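Local coordinates for D-alanyl-D-alanine carboxypeptidase (Vibrio cholerae, PDB 5TR7), which probably trims the terminal D-alanine from peptidoglycan precursor peptides as a penicillin-binding serine carboxypeptidase of the S11 family, at residues Pro4-Ala8 with Glu239-Leu243; Gly209-Val213 with Asn232-Arg236. All blocks are in the same frame, centred on the assembly; numbering follows the deposited sequence.

Overall arrangement
Helix 233-251 supplies one half of both contacts: its first turn enters contact 2 and the following turns contact 1, the centres of the two contacts being about 10 Å apart. The two meet where Ser240 OG packs against Leu212 CD2, 3.6 Å away. Both are partly buried, but contact 1 lies farther from the chain's centre, where an irregular N-terminal segment packs against the helix through aliphatic contacts and one backbone-to-carboxylate bond. Contact 2 sets the helix start against strand 209-218 of the five-stranded antiparallel sheet. Its chemistry is more polar and aromatic, built on an arginine, a tyrosine and a bound nitrite, and it comes near the predicted catalytic residues, whereas contact 1 is remote from them.

Contact 1 (Pro4-Ala8 with Glu239-Leu243); sequences PQIAA and ESKKL
Ile6 and Ala7 meet the helix chiefly through Glu239, whose carboxylate reaches across to the backbone of the loop. Ala7 N donates to Glu239 OE2 over 2.8 Å in a nearly straight bond (N-H...O 169°), arriving from above the carboxylate plane, 44° out of it. The glutamate chain is bent at chi2 (-56°), which turns OE2 to the loop; Lys242, extended beyond CG, reaches out to OE1. Its NZ meets Glu239 OE1 on the syn side at 2.7 Å, a salt bridge between residues three apart on the helix. With one oxygen held by the amide and the other by the ammonium, the carboxylate is fixed in its rotation, and both partners would be expected to favour its charged form. Ala7 is the centre of an inverse gamma turn, just before the chain enters strand 10-15 of the five-stranded sheet on which helix 233-251 packs. Beside these polar bonds, Ile6 slides past Glu239 in the opposite direction, its CG2 lying 4.0 Å from Glu239 CB. The other branch of Ile6 turns toward the next helical turn: CG1 comes within 4.0 Å of Leu243 CD1, the two side chains crossing at about a right angle, and CD1 rests 4.2 Å from Lys242 CB. Tyr11 of strand 10-15 touches both Ile6 and Leu243, joining this aliphatic pair to the sheet.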
loop_
_atom_site.group_PDB
_atom_site.type_symbol
_atom_site.label_atom_id
_atom_site.label_comp_id
_atom_site.label_asym_id
_atom_site.label_seq_id
_atom_site.Cartn_x
_atom_site.Cartn_y
_atom_site.Cartn_z
ATOM N N PRO A 4 -20.713 3.281 12.902
ATOM C CA PRO A 4 -20.425 4.574 13.505
ATOM C C PRO A 4 -20.109 5.589 12.417
ATOM O O PRO A 4 -20.097 5.248 11.215
ATOM C CB PRO A 4 -19.184 4.296 14.362
ATOM C CG PRO A 4 -18.503 3.153 13.665
ATOM C CD PRO A 4 -19.482 2.509 12.702
ATOM N N GLN A 5 -19.935 6.832 12.846
ATOM C CA GLN A 5 -19.606 7.898 11.941
ATOM C C GLN A 5 -18.138 7.998 11.953
ATOM O O GLN A 5 -17.505 7.949 12.999
ATOM C CB GLN A 5 -20.313 9.197 12.279
ATOM C CG GLN A 5 -21.797 8.960 12.023
ATOM C CD GLN A 5 -22.625 10.215 11.835
ATOM O OE1 GLN A 5 -22.096 11.326 11.712
ATOM N NE2 GLN A 5 -23.934 10.037 11.788
ATOM N N ILE A 6 -17.597 8.096 10.751
ATOM C CA ILE A 6 -16.192 8.118 10.536
ATOM C C ILE A 6 -15.879 9.406 9.881
ATOM O O ILE A 6 -16.541 9.755 8.947
ATOM C CB ILE A 6 -15.836 6.922 9.599
ATOM C CG1 ILE A 6 -16.199 5.570 10.238
ATOM C CG2 ILE A 6 -14.384 6.930 9.169
ATOM C CD1 ILE A 6 -15.553 5.291 11.564
ATOM N N ALA A 7 -14.919 10.151 10.377
ATOM C CA ALA A 7 -14.583 11.468 9.779
ATOM C C ALA A 7 -13.640 11.239 8.582
ATOM O O ALA A 7 -12.428 11.407 8.676
ATOM C CB ALA A 7 -13.924 12.359 10.835
ATOM N N ALA A 8 -14.196 10.855 7.439
ATOM C CA ALA A 8 -13.379 10.581 6.289
ATOM C C ALA A 8 -14.219 10.768 5.060
ATOM O O ALA A 8 -15.400 10.575 5.117
ATOM C CB ALA A 8 -12.863 9.137 6.364
ATOM N N GLU A 239 -9.790 7.111 13.360
ATOM C CA GLU A 239 -10.948 6.684 12.634
ATOM C C GLU A 239 -10.770 5.244 12.178
ATOM O O GLU A 239 -11.734 4.486 12.172
ATOM C CB GLU A 239 -11.222 7.622 11.459
ATOM C CG GLU A 239 -11.454 9.084 11.888
ATOM C CD GLU A 239 -12.567 9.291 12.916
ATOM O OE1 GLU A 239 -12.282 9.666 14.065
ATOM O OE2 GLU A 239 -13.708 8.973 12.623
ATOM N N SER A 240 -9.555 4.844 11.847
ATOM C CA SER A 240 -9.324 3.454 11.449
ATOM C C SER A 240 -9.525 2.526 12.624
ATOM O O SER A 240 -10.116 1.456 12.470
ATOM C CB SER A 240 -7.909 3.298 10.868
ATOM O OG SER A 240 -7.867 4.018 9.657
ATOM N N LYS A 241 -9.080 2.972 13.800
ATOM C CA LYS A 241 -9.234 2.163 15.022
ATOM C C LYS A 241 -10.727 2.009 15.313
ATOM O O LYS A 241 -11.157 0.893 15.592
ATOM C CB LYS A 241 -8.452 2.727 16.239
ATOM C CG LYS A 241 -8.356 1.788 17.378
ATOM C CD LYS A 241 -7.696 2.347 18.641
ATOM C CE LYS A 241 -7.401 1.183 19.615
ATOM N NZ LYS A 241 -6.724 1.616 20.868
ATOM N N LYS A 242 -11.533 3.076 15.132
ATOM C CA LYS A 242 -12.983 2.981 15.401
ATOM C C LYS A 242 -13.593 2.014 14.420
ATOM O O LYS A 242 -14.362 1.161 14.796
ATOM C CB LYS A 242 -13.761 4.284 15.220
ATOM C CG LYS A 242 -13.532 5.337 16.246
ATOM C CD LYS A 242 -14.107 6.694 15.806
ATOM C CE LYS A 242 -13.611 7.723 16.812
ATOM N NZ LYS A 242 -13.672 9.113 16.286
ATOM N N LEU A 243 -13.267 2.185 13.165
ATOM C CA LEU A 243 -13.812 1.342 12.151
ATOM C C LEU A 243 -13.516 -0.088 12.468
ATOM O O LEU A 243 -14.380 -0.897 12.427
ATOM C CB LEU A 243 -13.245 1.727 10.808
ATOM C CG LEU A 243 -14.045 1.373 9.583
ATOM C CD1 LEU A 243 -15.519 1.627 9.764
ATOM C CD2 LEU A 243 -13.512 2.118 8.393
#

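Contact 2 (Gly209-Val213 with Asn232-Arg236); sequences GYNLV and NENAR. With NO2 (nitrite ion), chain F.
Segment 209-213 of strand 209-218 passes the first turn of helix 233-251, coming closest in the backbone at Tyr210 and Asn232, whose CA atoms are 6.2 Å apart. Asn232 is the N-cap, its OD1 accepting from Ala235 N, and the ring of Tyr210 lies against its backbone, with CD2 3.5 Å from Asn232 CA. Glu233 CG sits over one face of that ring in a CH-pi contact, 4.1 Å from the centroid. Beyond it, the Glu233 carboxylate lies nearly parallel to the ring, 9° apart, and OE2 forms salt bridges with Arg186 and with Arg236 NH2, the hydrogen bond within the latter being weak. The Arg236 guanidinium stands steeply to the ring, their planes 75° apart: NH1 comes at the tyrosine edge, while Tyr210 CD1 lies over a guanidinium face. The arginine runs out across Leu212, CG 3.6 Å from Leu212 CB, then bends at chi3 (69°), bringing NH1 to Asn211 O at 3.0 Å. This bond is tilted from both the carbonyl and guanidinium planes. NE donates to nitrite O2 over 2.6 Å, and NH2 adds a weak bond to the same oxygen, which lies in the guanidinium plane. The guanidinium is thus held by a strand carbonyl, a carboxylate and the nitrite. Gly188 N also binds the nitrite, probably acquired from the crystallisation liquor. The side chain of Leu212 lies about 6 Å from that of Lys201, predicted to bind substrate, and that of Asn211 about 7 Å from that of Ser35, the predicted acylated serine, placing this anion pocket near the predicted active site of a penicillin-binding, beta-lactamase-like fold, where helix 233-251 packs on the antiparallel sheet.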
loop_
_atom_site.group_PDB
_atom_site.type_symbol
_atom_site.label_atom_id
_atom_site.label_comp_id
_atom_site.label_asym_id
_atom_site.label_seq_id
_atom_site.Cartn_x
_atom_site.Cartn_y
_atom_site.Cartn_z
ATOM N N GLY A 209 -7.078 14.362 1.532
ATOM C CA GLY A 209 -6.492 14.175 2.871
ATOM C C GLY A 209 -5.678 12.934 3.071
ATOM O O GLY A 209 -5.195 12.365 2.112
ATOM N N TYR A 210 -5.523 12.525 4.318
ATOM C CA TYR A 210 -4.766 11.359 4.678
ATOM C C TYR A 210 -5.551 10.088 4.574
ATOM O O TYR A 210 -6.711 10.001 5.007
ATOM C CB TYR A 210 -4.195 11.463 6.084
ATOM C CG TYR A 210 -3.198 12.572 6.228
ATOM C CD1 TYR A 210 -1.845 12.337 5.998
ATOM C CD2 TYR A 210 -3.565 13.813 6.662
ATOM C CE1 TYR A 210 -0.893 13.321 6.182
ATOM C CE2 TYR A 210 -2.621 14.813 6.848
ATOM C CZ TYR A 210 -1.297 14.557 6.609
ATOM O OH TYR A 210 -0.405 15.549 6.780
ATOM N N ASN A 211 -4.856 9.066 4.056
ATOM C CA ASN A 211 -5.429 7.782 3.869
ATOM C C ASN A 211 -4.724 6.669 4.624
ATOM O O ASN A 211 -3.528 6.700 4.782
ATOM C CB ASN A 211 -5.266 7.458 2.401
ATOM C CG ASN A 211 -5.790 8.547 1.510
ATOM O OD1 ASN A 211 -6.807 9.178 1.804
ATOM N ND2 ASN A 211 -5.087 8.772 0.408
ATOM N N LEU A 212 -5.475 5.610 4.945
ATOM C CA LEU A 212 -4.907 4.416 5.480
ATOM C C LEU A 212 -5.642 3.167 5.051
ATOM O O LEU A 212 -6.857 3.111 5.131
ATOM C CB LEU A 212 -4.942 4.465 7.010
ATOM C CG LEU A 212 -4.346 3.223 7.703
ATOM C CD1 LEU A 212 -2.913 2.906 7.284
ATOM C CD2 LEU A 212 -4.368 3.459 9.213
ATOM N N VAL A 213 -4.899 2.159 4.631
ATOM C CA VAL A 213 -5.448 0.816 4.377
ATOM C C VAL A 213 -4.899 0.013 5.546
ATOM O O VAL A 213 -3.696 -0.133 5.646
ATOM C CB VAL A 213 -5.024 0.201 3.059
ATOM C CG1 VAL A 213 -5.633 -1.170 2.889
ATOM C CG2 VAL A 213 -5.553 1.034 1.968
ATOM N N ASN A 232 -6.001 14.707 9.322
ATOM C CA ASN A 232 -4.629 14.749 9.860
ATOM C C ASN A 232 -4.255 13.381 10.279
ATOM O O ASN A 232 -5.113 12.502 10.298
ATOM C CB ASN A 232 -4.536 15.704 11.056
ATOM C CG ASN A 232 -5.577 15.406 12.088
ATOM O OD1 ASN A 232 -5.525 14.380 12.775
ATOM N ND2 ASN A 232 -6.556 16.276 12.189
ATOM N N GLU A 233 -2.977 13.189 10.573
ATOM C CA GLU A 233 -2.466 11.877 10.943
ATOM C C GLU A 233 -3.166 11.279 12.161
ATOM O O GLU A 233 -3.427 10.089 12.159
ATOM C CB GLU A 233 -0.953 11.857 11.063
ATOM C CG GLU A 233 -0.322 11.890 9.675
ATOM C CD GLU A 233 1.152 11.662 9.698
ATOM O OE1 GLU A 233 1.866 12.630 10.008
ATOM O OE2 GLU A 233 1.603 10.526 9.347
ATOM N N ASN A 234 -3.542 12.096 13.147
ATOM C CA ASN A 234 -4.233 11.559 14.323
ATOM C C ASN A 234 -5.594 10.996 14.016
ATOM O O ASN A 234 -5.904 9.891 14.468
ATOM C CB ASN A 234 -4.268 12.588 15.411
ATOM C CG ASN A 234 -2.874 12.840 15.956
ATOM O OD1 ASN A 234 -1.990 11.930 15.916
ATOM N ND2 ASN A 234 -2.646 14.042 16.472
ATOM N N ALA A 235 -6.334 11.703 13.154
ATOM C CA ALA A 235 -7.611 11.255 12.729
ATOM C C ALA A 235 -7.436 9.973 11.892
ATOM O O ALA A 235 -8.189 9.025 12.065
ATOM C CB ALA A 235 -8.305 12.351 11.913
ATOM N N ARG A 236 -6.471 9.929 10.988
ATOM C CA ARG A 236 -6.253 8.702 10.202
ATOM C C ARG A 236 -6.156 7.438 11.166
ATOM O O ARG A 236 -6.833 6.420 10.980
ATOM C CB ARG A 236 -4.982 8.868 9.394
ATOM C CG ARG A 236 -4.495 7.605 8.763
ATOM C CD ARG A 236 -3.516 7.872 7.674
ATOM N NE ARG A 236 -2.209 8.413 8.080
ATOM C CZ ARG A 236 -1.317 8.808 7.165
ATOM N NH1 ARG A 236 -1.623 8.760 5.863
ATOM N NH2 ARG A 236 -0.127 9.266 7.488
HETATM N N NO2 F . -0.954 7.021 10.751
HETATM O O1 NO2 F . -0.334 6.819 11.775
HETATM O O2 NO2 F . -0.868 8.341 10.341
#